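Local coordinates for LIP (Serratia marcescens, PDB 4A1R), which is a membrane-bound lipoprotein component of the type VI secretion system, of the TssJ family, probably helping to assemble the secretion machinery at the cell envelope, at residues 7-20 against 129-142. Sequence-based numbering, arbitrary orientation.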
ATOM      1  N   PRO A   7      -3.349  -0.674 -17.045  1.00 77.69           N
ATOM      2  CA  PRO A   7      -4.438  -1.604 -16.718  1.00 70.49           C
ATOM      3  C   PRO A   7      -5.411  -1.015 -15.685  1.00 52.39           C
ATOM      4  O   PRO A   7      -5.079  -0.041 -15.006  1.00 49.67           O
ATOM      5  CB  PRO A   7      -3.701  -2.832 -16.153  1.00 66.25           C
ATOM      6  CG  PRO A   7      -2.245  -2.597 -16.401  1.00 69.59           C
ATOM      7  CD  PRO A   7      -2.088  -1.113 -16.423  1.00 66.74           C
ATOM      8  N   SER A   8      -6.609  -1.586 -15.594  1.00 41.46           N
ATOM      9  CA  SER A   8      -7.724  -0.921 -14.903  1.00 38.01           C
ATOM     10  C   SER A   8      -7.801  -1.176 -13.401  1.00 31.29           C
ATOM     11  O   SER A   8      -8.463  -0.424 -12.657  1.00 30.97           O
ATOM     12  CB  SER A   8      -9.060  -1.330 -15.523  1.00 32.14           C
ATOM     13  OG  SER A   8      -9.324  -2.700 -15.294  1.00 34.18           O
ATOM     14  N   ARG A   9      -7.191  -2.262 -12.970  1.00 25.87           N
ATOM     15  CA  ARG A   9      -7.217  -2.584 -11.540  1.00 26.51           C
ATOM     16  C   ARG A   9      -5.889  -3.041 -10.978  1.00 27.49           C
ATOM     17  O   ARG A   9      -4.926  -3.308 -11.725  1.00 25.18           O
ATOM     18  CB  ARG A   9      -8.384  -3.508 -11.159  0.54 25.73           C
ATOM     19  CG  ARG A   9      -8.647  -4.746 -11.996  0.54 28.08           C
ATOM     20  CD  ARG A   9      -9.988  -5.395 -11.596  0.54 26.49           C
ATOM     21  NE  ARG A   9     -10.074  -5.731 -10.158  0.54 31.96           N
ATOM     22  CZ  ARG A   9     -10.792  -5.068  -9.237  0.54 20.95           C
ATOM     23  NH1 ARG A   9     -11.529  -4.021  -9.559  0.54 26.37           N
ATOM     24  NH2 ARG A   9     -10.768  -5.469  -7.980  0.54 24.84           N
ATOM     25  N   TYR A  10      -5.804  -3.067  -9.643  1.00 23.41           N
ATOM     26  CA  TYR A  10      -4.553  -3.457  -8.963  1.00 24.63           C
ATOM     27  C   TYR A  10      -4.885  -4.377  -7.813  1.00 26.93           C
ATOM     28  O   TYR A  10      -6.036  -4.402  -7.324  1.00 24.02           O
ATOM     29  CB  TYR A  10      -3.804  -2.214  -8.435  1.00 27.09           C
ATOM     30  CG  TYR A  10      -4.582  -1.486  -7.350  1.00 24.06           C
ATOM     31  CD1 TYR A  10      -5.496  -0.503  -7.698  1.00 28.72           C
ATOM     32  CD2 TYR A  10      -4.428  -1.806  -5.985  1.00 34.30           C
ATOM     33  CE1 TYR A  10      -6.266   0.142  -6.746  1.00 38.85           C
ATOM     34  CE2 TYR A  10      -5.198  -1.159  -5.013  1.00 40.68           C
ATOM     35  CZ  TYR A  10      -6.111  -0.170  -5.412  1.00 38.39           C
ATOM     36  OH  TYR A  10      -6.884   0.545  -4.527  1.00 38.43           O
ATOM     37  N   SER A  11      -3.893  -5.124  -7.353  1.00 24.71           N
ATOM     38  CA  SER A  11      -4.023  -5.783  -6.056  1.00 27.17           C
ATOM     39  C   SER A  11      -2.681  -6.031  -5.390  1.00 28.88           C
ATOM     40  O   SER A  11      -1.623  -6.134  -6.061  1.00 23.00           O
ATOM     41  CB  SER A  11      -4.823  -7.072  -6.156  1.00 29.37           C
ATOM     42  OG  SER A  11      -4.031  -8.097  -6.668  1.00 30.46           O
ATOM     43  N   LEU A  12      -2.737  -6.093  -4.061  1.00 23.59           N
ATOM     44  CA  LEU A  12      -1.566  -6.314  -3.222  1.00 22.66           C
ATOM     45  C   LEU A  12      -1.830  -7.528  -2.396  1.00 28.71           C
ATOM     46  O   LEU A  12      -2.925  -7.673  -1.806  1.00 28.06           O
ATOM     47  CB  LEU A  12      -1.367  -5.104  -2.297  1.00 20.22           C
ATOM     48  CG  LEU A  12      -1.118  -3.744  -2.942  1.00 26.85           C
ATOM     49  CD1 LEU A  12      -0.896  -2.633  -1.929  1.00 26.08           C
ATOM     50  CD2 LEU A  12       0.103  -3.845  -3.836  1.00 29.07           C
ATOM     51  N   VAL A  13      -0.838  -8.410  -2.314  1.00 21.92           N
ATOM     52  CA  VAL A  13      -0.985  -9.589  -1.506  1.00 20.99           C
ATOM     53  C   VAL A  13      -0.041  -9.469  -0.306  1.00 25.97           C
ATOM     54  O   VAL A  13       1.156  -9.252  -0.490  1.00 28.34           O
ATOM     55  CB  VAL A  13      -0.597 -10.859  -2.274  1.00 23.88           C
ATOM     56  CG1 VAL A  13      -0.969 -12.077  -1.443  1.00 27.56           C
ATOM     57  CG2 VAL A  13      -1.284 -10.923  -3.622  1.00 31.24           C
ATOM     58  N   PHE A  14      -0.563  -9.638   0.905  1.00 23.70           N
ATOM     59  CA  PHE A  14       0.195  -9.315   2.130  1.00 22.94           C
ATOM     60  C   PHE A  14       0.501 -10.580   2.904  1.00 24.27           C
ATOM     61  O   PHE A  14      -0.360 -11.471   3.043  1.00 24.99           O
ATOM     62  CB  PHE A  14      -0.563  -8.308   3.031  1.00 18.62           C
ATOM     63  CG  PHE A  14      -0.594  -6.920   2.499  1.00 22.71           C
ATOM     64  CD1 PHE A  14      -1.566  -6.520   1.564  1.00 20.46           C
ATOM     65  CD2 PHE A  14       0.356  -5.988   2.921  1.00 23.40           C
ATOM     66  CE1 PHE A  14      -1.584  -5.236   1.063  1.00 22.89           C
ATOM     67  CE2 PHE A  14       0.344  -4.694   2.417  1.00 22.58           C
ATOM     68  CZ  PHE A  14      -0.636  -4.308   1.505  1.00 22.83           C
ATOM     69  N   ASP A  15       1.759 -10.667   3.338  1.00 22.91           N
ATOM     70  CA  ASP A  15       2.225 -11.591   4.366  1.00 26.68           C
ATOM     71  C   ASP A  15       2.669 -10.738   5.570  1.00 24.40           C
ATOM     72  O   ASP A  15       3.239  -9.657   5.380  1.00 26.28           O
ATOM     73  CB  ASP A  15       3.472 -12.371   3.877  1.00 29.06           C
ATOM     74  CG  ASP A  15       3.153 -13.444   2.842  1.00 43.13           C
ATOM     75  OD1 ASP A  15       1.994 -13.553   2.379  1.00 39.19           O
ATOM     76  OD2 ASP A  15       4.084 -14.208   2.503  1.00 48.47           O
ATOM     77  N   ALA A  16       2.437 -11.241   6.782  1.00 26.25           N
ATOM     78  CA  ALA A  16       2.939 -10.609   8.005  1.00 27.64           C
ATOM     79  C   ALA A  16       3.809 -11.612   8.764  1.00 27.30           C
ATOM     80  O   ALA A  16       3.415 -12.768   8.937  1.00 30.19           O
ATOM     81  CB  ALA A  16       1.797 -10.134   8.892  1.00 25.44           C
ATOM     82  N   ASP A  17       4.990 -11.173   9.179  1.00 28.93           N
ATOM     83  CA  ASP A  17       5.863 -11.985  10.051  1.00 29.22           C
ATOM     84  C   ASP A  17       5.119 -12.430  11.293  1.00 32.39           C
ATOM     85  O   ASP A  17       4.339 -11.675  11.882  1.00 30.71           O
ATOM     86  CB  ASP A  17       7.103 -11.186  10.454  1.00 29.22           C
ATOM     87  CG  ASP A  17       8.118 -11.056   9.324  1.00 50.70           C
ATOM     88  OD1 ASP A  17       7.931 -11.682   8.248  1.00 49.45           O
ATOM     89  OD2 ASP A  17       9.122 -10.332   9.515  1.00 53.48           O
ATOM     90  N   ARG A  18       5.372 -13.657  11.720  1.00 35.14           N
ATOM     91  CA  ARG A  18       4.908 -14.121  13.027  1.00 38.78           C
ATOM     92  C   ARG A  18       5.178 -13.162  14.195  1.00 29.13           C
ATOM     93  O   ARG A  18       4.409 -13.116  15.152  1.00 32.86           O
ATOM     94  CB  ARG A  18       5.498 -15.500  13.335  1.00 42.25           C
ATOM     95  CG  ARG A  18       4.718 -16.639  12.700  1.00 53.51           C
ATOM     96  CD  ARG A  18       5.119 -17.996  13.268  1.00 65.40           C
ATOM     97  NE  ARG A  18       4.354 -18.363  14.465  1.00 70.91           N
ATOM     98  CZ  ARG A  18       4.828 -18.346  15.710  1.00 77.86           C
ATOM     99  NH1 ARG A  18       6.086 -17.977  15.951  1.00 74.75           N
ATOM    100  NH2 ARG A  18       4.044 -18.702  16.721  1.00 78.44           N
ATOM    101  N   GLN A  19       6.259 -12.404  14.111  1.00 33.75           N
ATOM    102  CA  GLN A  19       6.654 -11.505  15.195  1.00 42.21           C
ATOM    103  C   GLN A  19       6.312 -10.049  14.945  1.00 37.60           C
ATOM    104  O   GLN A  19       6.814  -9.172  15.651  1.00 38.33           O
ATOM    105  CB  GLN A  19       8.159 -11.595  15.470  1.00 43.11           C
ATOM    106  CG  GLN A  19       8.665 -12.953  15.953  1.00 59.40           C
ATOM    107  CD  GLN A  19       7.810 -13.567  17.048  1.00 54.79           C
ATOM    108  OE1 GLN A  19       7.453 -12.912  18.034  1.00 59.41           O
ATOM    109  NE2 GLN A  19       7.487 -14.844  16.883  1.00 69.10           N
ATOM    110  N   VAL A  20       5.499  -9.780  13.925  1.00 29.22           N
ATOM    111  CA  VAL A  20       5.242  -8.400  13.541  1.00 30.35           C
ATOM    112  C   VAL A  20       4.524  -7.719  14.714  1.00 22.67           C
ATOM    113  O   VAL A  20       3.668  -8.321  15.400  1.00 29.79           O
ATOM    114  CB  VAL A  20       4.401  -8.297  12.226  1.00 24.44           C
ATOM    115  CG1 VAL A  20       2.929  -8.545  12.511  1.00 31.76           C
ATOM    116  CG2 VAL A  20       4.623  -6.954  11.520  1.00 29.80           C
ATOM    117  N   ASP A 129      -5.356  -7.428 -17.169  1.00 31.90           N
ATOM    118  CA  ASP A 129      -5.219  -6.021 -16.824  1.00 37.31           C
ATOM    119  C   ASP A 129      -5.356  -5.803 -15.310  1.00 32.53           C
ATOM    120  O   ASP A 129      -5.919  -4.808 -14.854  1.00 48.62           O
ATOM    121  CB  ASP A 129      -6.191  -5.142 -17.618  1.00 41.96           C
ATOM    122  CG  ASP A 129      -7.620  -5.323 -17.178  1.00 56.61           C
ATOM    123  OD1 ASP A 129      -8.031  -6.490 -16.964  1.00 56.81           O
ATOM    124  OD2 ASP A 129      -8.323  -4.299 -17.041  1.00 67.10           O
ATOM    125  N   GLU A 130      -4.839  -6.752 -14.546  1.00 25.94           N
ATOM    126  CA  GLU A 130      -4.624  -6.548 -13.127  1.00 27.44           C
ATOM    127  C   GLU A 130      -3.148  -6.631 -12.708  1.00 26.81           C
ATOM    128  O   GLU A 130      -2.533  -7.701 -12.740  1.00 32.30           O
ATOM    129  CB  GLU A 130      -5.456  -7.520 -12.308  1.00 28.00           C
ATOM    130  CG  GLU A 130      -5.421  -7.216 -10.818  1.00 33.25           C
ATOM    131  CD  GLU A 130      -6.213  -8.228 -10.007  1.00 37.59           C
ATOM    132  OE1 GLU A 130      -6.090  -9.439 -10.275  1.00 46.27           O
ATOM    133  OE2 GLU A 130      -6.954  -7.824  -9.100  1.00 33.81           O
ATOM    134  N   LEU A 131      -2.622  -5.495 -12.256  1.00 28.21           N
ATOM    135  CA  LEU A 131      -1.281  -5.406 -11.678  1.00 25.62           C
ATOM    136  C   LEU A 131      -1.280  -5.991 -10.281  1.00 27.33           C
ATOM    137  O   LEU A 131      -2.112  -5.617  -9.440  1.00 29.53           O
ATOM    138  CB  LEU A 131      -0.859  -3.948 -11.577  1.00 26.74           C
ATOM    139  CG  LEU A 131      -0.778  -3.157 -12.878  1.00 37.06           C
ATOM    140  CD1 LEU A 131      -0.862  -1.665 -12.614  1.00 42.44           C
ATOM    141  CD2 LEU A 131       0.475  -3.499 -13.664  1.00 34.47           C
ATOM    142  N   GLU A 132      -0.311  -6.854 -10.020  1.00 25.40           N
ATOM    143  CA  GLU A 132      -0.151  -7.489  -8.727  1.00 28.01           C
ATOM    144  C   GLU A 132       1.241  -7.262  -8.116  1.00 34.52           C
ATOM    145  O   GLU A 132       2.278  -7.523  -8.747  1.00 32.17           O
ATOM    146  CB  GLU A 132      -0.351  -9.002  -8.848  1.00 33.94           C
ATOM    147  CG  GLU A 132      -1.706  -9.471  -9.321  1.00 42.88           C
ATOM    148  CD  GLU A 132      -1.957 -10.926  -8.979  1.00 60.14           C
ATOM    149  OE1 GLU A 132      -1.739 -11.309  -7.803  1.00 65.41           O
ATOM    150  OE2 GLU A 132      -2.380 -11.687  -9.878  1.00 53.49           O
ATOM    151  N   ALA A 133       1.252  -6.822  -6.861  1.00 35.56           N
ATOM    152  CA  ALA A 133       2.489  -6.737  -6.084  1.00 34.79           C
ATOM    153  C   ALA A 133       2.352  -7.511  -4.757  1.00 37.51           C
ATOM    154  O   ALA A 133       1.236  -7.808  -4.300  1.00 29.30           O
ATOM    155  CB  ALA A 133       2.891  -5.276  -5.872  1.00 26.05           C
ATOM    156  N   HIS A 134       3.490  -7.899  -4.190  1.00 27.93           N
ATOM    157  CA  HIS A 134       3.534  -8.652  -2.953  1.00 31.47           C
ATOM    158  C   HIS A 134       4.301  -7.847  -1.929  1.00 28.76           C
ATOM    159  O   HIS A 134       5.418  -7.376  -2.207  1.00 23.85           O
ATOM    160  CB  HIS A 134       4.215 -10.011  -3.190  0.58 35.51           C
ATOM    161  CG  HIS A 134       3.412 -10.972  -4.061  0.58 33.43           C
ATOM    162  ND1 HIS A 134       3.140 -12.232  -3.685  0.58 38.53           N
ATOM    163  CD2 HIS A 134       2.824 -10.803  -5.314  0.58 36.28           C
ATOM    164  CE1 HIS A 134       2.416 -12.844  -4.642  0.58 34.93           C
ATOM    165  NE2 HIS A 134       2.222 -11.965  -5.636  0.58 42.35           N
ATOM    166  N   ILE A 135       3.697  -7.681  -0.755  1.00 26.55           N
ATOM    167  CA  ILE A 135       4.242  -6.854   0.336  1.00 27.66           C
ATOM    168  C   ILE A 135       4.352  -7.709   1.591  1.00 26.91           C
ATOM    169  O   ILE A 135       3.467  -8.534   1.898  1.00 26.61           O
ATOM    170  CB  ILE A 135       3.351  -5.614   0.649  1.00 29.72           C
ATOM    171  CG1 ILE A 135       3.072  -4.782  -0.606  1.00 31.48           C
ATOM    172  CG2 ILE A 135       3.947  -4.730   1.757  1.00 27.10           C
ATOM    173  CD1 ILE A 135       4.307  -4.222  -1.290  1.00 32.35           C
ATOM    174  N   VAL A 136       5.439  -7.530   2.331  1.00 25.54           N
ATOM    175  CA  VAL A 136       5.525  -8.152   3.646  1.00 24.92           C
ATOM    176  C   VAL A 136       5.483  -7.065   4.735  1.00 29.46           C
ATOM    177  O   VAL A 136       6.224  -6.068   4.664  1.00 28.03           O
ATOM    178  CB  VAL A 136       6.802  -8.992   3.814  1.00 36.44           C
ATOM    179  CG1 VAL A 136       6.826  -9.631   5.203  1.00 31.76           C
ATOM    180  CG2 VAL A 136       6.877 -10.067   2.729  1.00 31.71           C
ATOM    181  N   ALA A 137       4.593  -7.240   5.712  1.00 27.35           N
ATOM    182  CA  ALA A 137       4.652  -6.453   6.967  1.00 24.00           C
ATOM    183  C   ALA A 137       5.615  -7.183   7.916  1.00 23.55           C
ATOM    184  O   ALA A 137       5.271  -8.172   8.563  1.00 29.53           O
ATOM    185  CB  ALA A 137       3.267  -6.315   7.588  1.00 24.73           C
ATOM    186  N   GLY A 138       6.853  -6.704   7.951  1.00 27.61           N
ATOM    187  CA  GLY A 138       7.876  -7.368   8.722  1.00 29.07           C
ATOM    188  C   GLY A 138       8.080  -6.639  10.036  1.00 38.70           C
ATOM    189  O   GLY A 138       7.551  -5.535  10.255  1.00 30.54           O
ATOM    190  N   VAL A 139       8.863  -7.259  10.905  1.00 35.68           N
ATOM    191  CA  VAL A 139       9.219  -6.681  12.192  1.00 35.00           C
ATOM    192  C   VAL A 139       9.754  -5.253  12.041  1.00 33.43           C
ATOM    193  O   VAL A 139       9.437  -4.391  12.840  1.00 39.91           O
ATOM    194  CB  VAL A 139      10.219  -7.612  12.939  1.00 44.39           C
ATOM    195  CG1 VAL A 139      10.912  -6.898  14.083  1.00 43.63           C
ATOM    196  CG2 VAL A 139       9.502  -8.848  13.465  1.00 38.61           C
ATOM    197  N   SER A 140      10.557  -4.987  11.019  1.00 37.38           N
ATOM    198  CA  SER A 140      11.133  -3.657  10.870  1.00 32.57           C
ATOM    199  C   SER A 140      10.300  -2.722   9.988  1.00 22.34           C
ATOM    200  O   SER A 140      10.635  -1.564   9.843  1.00 27.97           O
ATOM    201  CB  SER A 140      12.590  -3.735  10.383  1.00 34.86           C
ATOM    202  OG  SER A 140      12.688  -4.200   9.032  1.00 43.24           O
ATOM    203  N   GLY A 141       9.203  -3.209   9.409  1.00 26.74           N
ATOM    204  CA  GLY A 141       8.436  -2.361   8.499  1.00 18.41           C
ATOM    205  C   GLY A 141       7.923  -3.120   7.287  1.00 18.12           C
ATOM    206  O   GLY A 141       8.032  -4.342   7.191  1.00 23.85           O
ATOM    207  N   LEU A 142       7.326  -2.371   6.381  1.00 22.86           N
ATOM    208  CA  LEU A 142       6.769  -2.939   5.172  1.00 23.86           C
ATOM    209  C   LEU A 142       7.899  -3.050   4.159  1.00 25.04           C
ATOM    210  O   LEU A 142       8.725  -2.116   4.040  1.00 23.38           O
ATOM    211  CB  LEU A 142       5.758  -1.969   4.560  1.00 21.00           C
ATOM    212  CG  LEU A 142       4.417  -1.756   5.268  1.00 21.58           C
ATOM    213  CD1 LEU A 142       3.819  -0.426   4.896  1.00 24.62           C
ATOM    214  CD2 LEU A 142       3.447  -2.899   4.978  1.00 22.53           C
TER
HETATM  215  O   HOH W   1      -5.028 -10.484  -7.847  1.00 43.69           O
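The parallel pair at the centre of the mixed sheet joins strand 9-16 to strand 130-138, with Leu12 and Phe14 lying beside Ala133 and Ile135 on the buried face. A backbone ladder runs from Arg9 to Asp17, its first rung, Arg9 N to Asp129 O, weak; Ser11 N reaches Leu131 O at 2.8 Å, and Ile135 N meets Val13 O in a nearly straight bond (172° at the hydrogen). Phe14 lies alongside Ile135, its CE2 3.6 Å from Ile135 CB. With CG anti to the carbonyl carbon (chi1 -72°), the ring swings toward the neighbouring strand, and its edge also faces Leu142 CD2. Leu12 sends its CD2 branch against Ala133 CB at 3.7 Å. This face closes the core of a beta-sandwich: Leu12, Phe14 and Ile135 pack on strands 91-96 and 107-111 of the second sheet, and Phe70 meets the Phe14 ring edge-to-face.

The other face is more polar. In one of two His134 conformers, Val13 CB sits 4.2 Å from the ring centroid, over one face, a CH-pi contact that may not hold in the other. Toward the start of the two strands, a water bridges Ser11 OG and Glu130 OE1. Beyond the ladder's start, Ser8 OG donates to Asp129 OD2 at 2.6 Å, approaching from above the carboxylate plane; at the far end Asp17 OD2 accepts a weak bond from Val139 N.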